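Local structure of EvdO2 (Micromonospora carbonacea, 4XAC) at residues Trp128-Ala133 with Asp210-His215. The protein probably acts as a non-haem iron- and 2-oxoglutarate-dependent dioxygenase of the phytanoyl-CoA dioxygenase (PhyH) family. Sequence-based numbering, arbitrary orientation.
Sequences WHQDEA and DFRTPH. With NI (nickel (II) ion), chain B; AKG (2-oxoglutaric acid), chain D.
His129, Asp131 and His215 meet at a nickel ion, which takes NE2 of each histidine and OD1 of the aspartate; the bond from His129 NE2 is 2.1 Å long. Both imidazoles swing to the metal from neighbouring backbones because each CG sits between its own backbone N and carbonyl carbon (chi1 71° in His129, 54° in His215), and their planes end up 65° apart. The rotation of the His215 ring is fixed by ND1, which donates in the ring plane to Thr213 O at 2.9 Å, while His129 ND1 is held by Pro127 O. Asp131 OD2 is hydrogen-bonded to His209 NE2. This is the facial triad of two histidines and one carboxylate found in the iron(II)- and 2-oxoglutarate-dependent dioxygenases, borne on the double-stranded beta-helix of the cupin clan; nickel probably occupies the iron site, and 2-oxoglutarate chelates it through O2 and O5. The framework beneath is backbone: His129 and His215 form an antiparallel hydrogen-bonded pair, with His215 N reaching His129 O at 2.9 Å, and further along Glu132 N is bonded to Phe211 O. Gln130 adds a side-chain bond, its NE2 lying 2.8 Å from Arg212 O with the acceptor in the amide plane, and its CG rests alongside the Pro214 ring. Charge closes the far end. Arg212 grips Glu132 side-on: NE comes from above the carboxylate plane to OE1 at 2.7 Å, and NH2 meets the syn lone pair of OE2 at 3.0 Å. A leucine in place of Arg212 would probably strip both bonds from the Glu132 carboxylate and leave its charge to rely on Arg246, which also pairs with OE2. Apolar packing adds Trp128, whose CE3 lies 3.5 Å from His215 C and also touches Pro214 CB, while the indole stacks on Tyr216.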
loop_
_atom_site.group_PDB
_atom_site.type_symbol
_atom_site.label_atom_id
_atom_site.label_comp_id
_atom_site.label_asym_id
_atom_site.label_seq_id
_atom_site.Cartn_x
_atom_site.Cartn_y
_atom_site.Cartn_z
ATOM N N TRP A 128 8.272 4.486 8.627
ATOM C CA TRP A 128 8.129 3.088 9.044
ATOM C C TRP A 128 6.831 2.887 9.812
ATOM O O TRP A 128 6.506 3.673 10.685
ATOM C CB TRP A 128 9.311 2.671 9.920
ATOM C CG TRP A 128 10.532 2.418 9.146
ATOM C CD1 TRP A 128 11.628 3.238 9.017
ATOM C CD2 TRP A 128 10.799 1.253 8.376
ATOM N NE1 TRP A 128 12.556 2.640 8.198
ATOM C CE2 TRP A 128 12.074 1.417 7.796
ATOM C CE3 TRP A 128 10.075 0.081 8.109
ATOM C CZ2 TRP A 128 12.644 0.458 6.969
ATOM C CZ3 TRP A 128 10.651 -0.884 7.289
ATOM C CH2 TRP A 128 11.927 -0.693 6.737
ATOM N N HIS A 129 6.091 1.841 9.451
ATOM C CA HIS A 129 4.850 1.491 10.120
ATOM C C HIS A 129 4.483 0.047 9.782
ATOM O O HIS A 129 5.023 -0.549 8.845
ATOM C CB HIS A 129 3.709 2.451 9.698
ATOM C CG HIS A 129 3.253 2.244 8.280
ATOM N ND1 HIS A 129 3.967 2.712 7.194
ATOM C CD2 HIS A 129 2.186 1.578 7.771
ATOM C CE1 HIS A 129 3.352 2.351 6.079
ATOM N NE2 HIS A 129 2.269 1.659 6.397
ATOM N N GLN A 130 3.571 -0.513 10.574
ATOM C CA GLN A 130 2.905 -1.757 10.239
ATOM C C GLN A 130 1.434 -1.453 10.011
ATOM O O GLN A 130 0.828 -0.685 10.755
ATOM C CB GLN A 130 3.073 -2.793 11.357
ATOM C CG GLN A 130 4.482 -3.296 11.510
ATOM C CD GLN A 130 4.704 -3.819 12.905
ATOM O OE1 GLN A 130 4.642 -3.058 13.874
ATOM N NE2 GLN A 130 4.901 -5.128 13.026
ATOM N N ASP A 131 0.855 -2.031 8.968
ATOM C CA ASP A 131 -0.518 -1.701 8.638
ATOM C C ASP A 131 -1.460 -2.125 9.774
ATOM O O ASP A 131 -2.486 -1.490 10.023
ATOM C CB ASP A 131 -0.905 -2.367 7.305
ATOM C CG ASP A 131 -0.127 -1.787 6.124
ATOM O OD1 ASP A 131 0.362 -0.644 6.239
ATOM O OD2 ASP A 131 0.012 -2.469 5.087
ATOM N N GLU A 132 -1.098 -3.191 10.481
ATOM C CA GLU A 132 -1.934 -3.628 11.597
ATOM C C GLU A 132 -1.980 -2.590 12.730
ATOM O O GLU A 132 -2.915 -2.586 13.539
ATOM C CB GLU A 132 -1.446 -4.987 12.121
ATOM C CG GLU A 132 -2.391 -5.590 13.163
ATOM C CD GLU A 132 -2.037 -7.006 13.536
ATOM O OE1 GLU A 132 -1.283 -7.658 12.786
ATOM O OE2 GLU A 132 -2.512 -7.462 14.593
ATOM N N ALA A 133 -1.010 -1.677 12.771
ATOM C CA ALA A 133 -1.026 -0.632 13.802
ATOM C C ALA A 133 -2.272 0.245 13.707
ATOM O O ALA A 133 -2.660 0.898 14.680
ATOM C CB ALA A 133 0.231 0.236 13.703
ATOM N N ASP A 210 2.303 -8.714 4.285
ATOM C CA ASP A 210 1.457 -9.052 5.420
ATOM C C ASP A 210 1.080 -7.811 6.229
ATOM O O ASP A 210 1.826 -6.837 6.257
ATOM C CB ASP A 210 2.181 -10.061 6.312
ATOM C CG ASP A 210 1.298 -10.590 7.442
ATOM O OD1 ASP A 210 1.345 -10.037 8.557
ATOM O OD2 ASP A 210 0.545 -11.549 7.199
ATOM N N PHE A 211 -0.079 -7.855 6.887
ATOM C CA PHE A 211 -0.520 -6.775 7.768
ATOM C C PHE A 211 0.516 -6.416 8.833
ATOM O O PHE A 211 0.485 -5.317 9.360
ATOM C CB PHE A 211 -1.820 -7.156 8.489
ATOM C CG PHE A 211 -3.065 -6.967 7.680
ATOM C CD1 PHE A 211 -3.028 -6.399 6.425
ATOM C CD2 PHE A 211 -4.288 -7.379 8.193
ATOM C CE1 PHE A 211 -4.197 -6.227 5.696
ATOM C CE2 PHE A 211 -5.460 -7.205 7.475
ATOM C CZ PHE A 211 -5.414 -6.627 6.224
ATOM N N ARG A 212 1.408 -7.343 9.182
ATOM C CA ARG A 212 2.352 -7.072 10.270
ATOM C C ARG A 212 3.794 -6.786 9.819
ATOM O O ARG A 212 4.651 -6.511 10.649
ATOM C CB ARG A 212 2.350 -8.243 11.273
ATOM C CG ARG A 212 2.294 -7.803 12.736
ATOM C CD ARG A 212 2.048 -8.967 13.701
ATOM N NE ARG A 212 0.652 -9.069 14.135
ATOM C CZ ARG A 212 0.195 -9.996 14.973
ATOM N NH1 ARG A 212 1.019 -10.917 15.465
ATOM N NH2 ARG A 212 -1.091 -10.011 15.315
ATOM N N THR A 213 4.066 -6.842 8.521
ATOM C CA THR A 213 5.414 -6.534 8.011
ATOM C C THR A 213 5.726 -5.031 8.032
ATOM O O THR A 213 5.015 -4.244 7.390
ATOM C CB THR A 213 5.566 -7.044 6.570
ATOM O OG1 THR A 213 5.179 -8.425 6.524
ATOM C CG2 THR A 213 7.005 -6.883 6.078
ATOM N N PRO A 214 6.770 -4.614 8.780
ATOM C CA PRO A 214 7.072 -3.176 8.768
ATOM C C PRO A 214 7.520 -2.724 7.386
ATOM O O PRO A 214 8.247 -3.448 6.693
ATOM C CB PRO A 214 8.209 -3.020 9.801
ATOM C CG PRO A 214 8.106 -4.237 10.676
ATOM C CD PRO A 214 7.589 -5.353 9.758
ATOM N N HIS A 215 7.046 -1.554 6.979
ATOM C CA HIS A 215 7.471 -0.979 5.711
ATOM C C HIS A 215 7.530 0.544 5.742
ATOM O O HIS A 215 6.952 1.208 6.620
ATOM C CB HIS A 215 6.566 -1.460 4.559
ATOM C CG HIS A 215 5.103 -1.233 4.791
ATOM N ND1 HIS A 215 4.347 -2.025 5.630
ATOM C CD2 HIS A 215 4.251 -0.322 4.267
ATOM C CE1 HIS A 215 3.096 -1.598 5.623
ATOM N NE2 HIS A 215 3.011 -0.566 4.805
HETATM NI NI NI B . 1.282 0.599 4.897
HETATM C C1 AKG D . 0.838 0.336 2.196
HETATM O O1 AKG D . 0.482 -0.026 1.040
HETATM O O2 AKG D . 0.478 -0.290 3.223
HETATM C C2 AKG D . 1.679 1.556 2.362
HETATM O O5 AKG D . 1.942 1.968 3.489
HETATM C C3 AKG D . 2.160 2.280 1.151
HETATM C C4 AKG D . 3.006 3.496 1.347
HETATM C C5 AKG D . 3.337 4.314 0.138
HETATM O O3 AKG D . 2.905 3.969 -0.994
HETATM O O4 AKG D . 4.051 5.349 0.239
#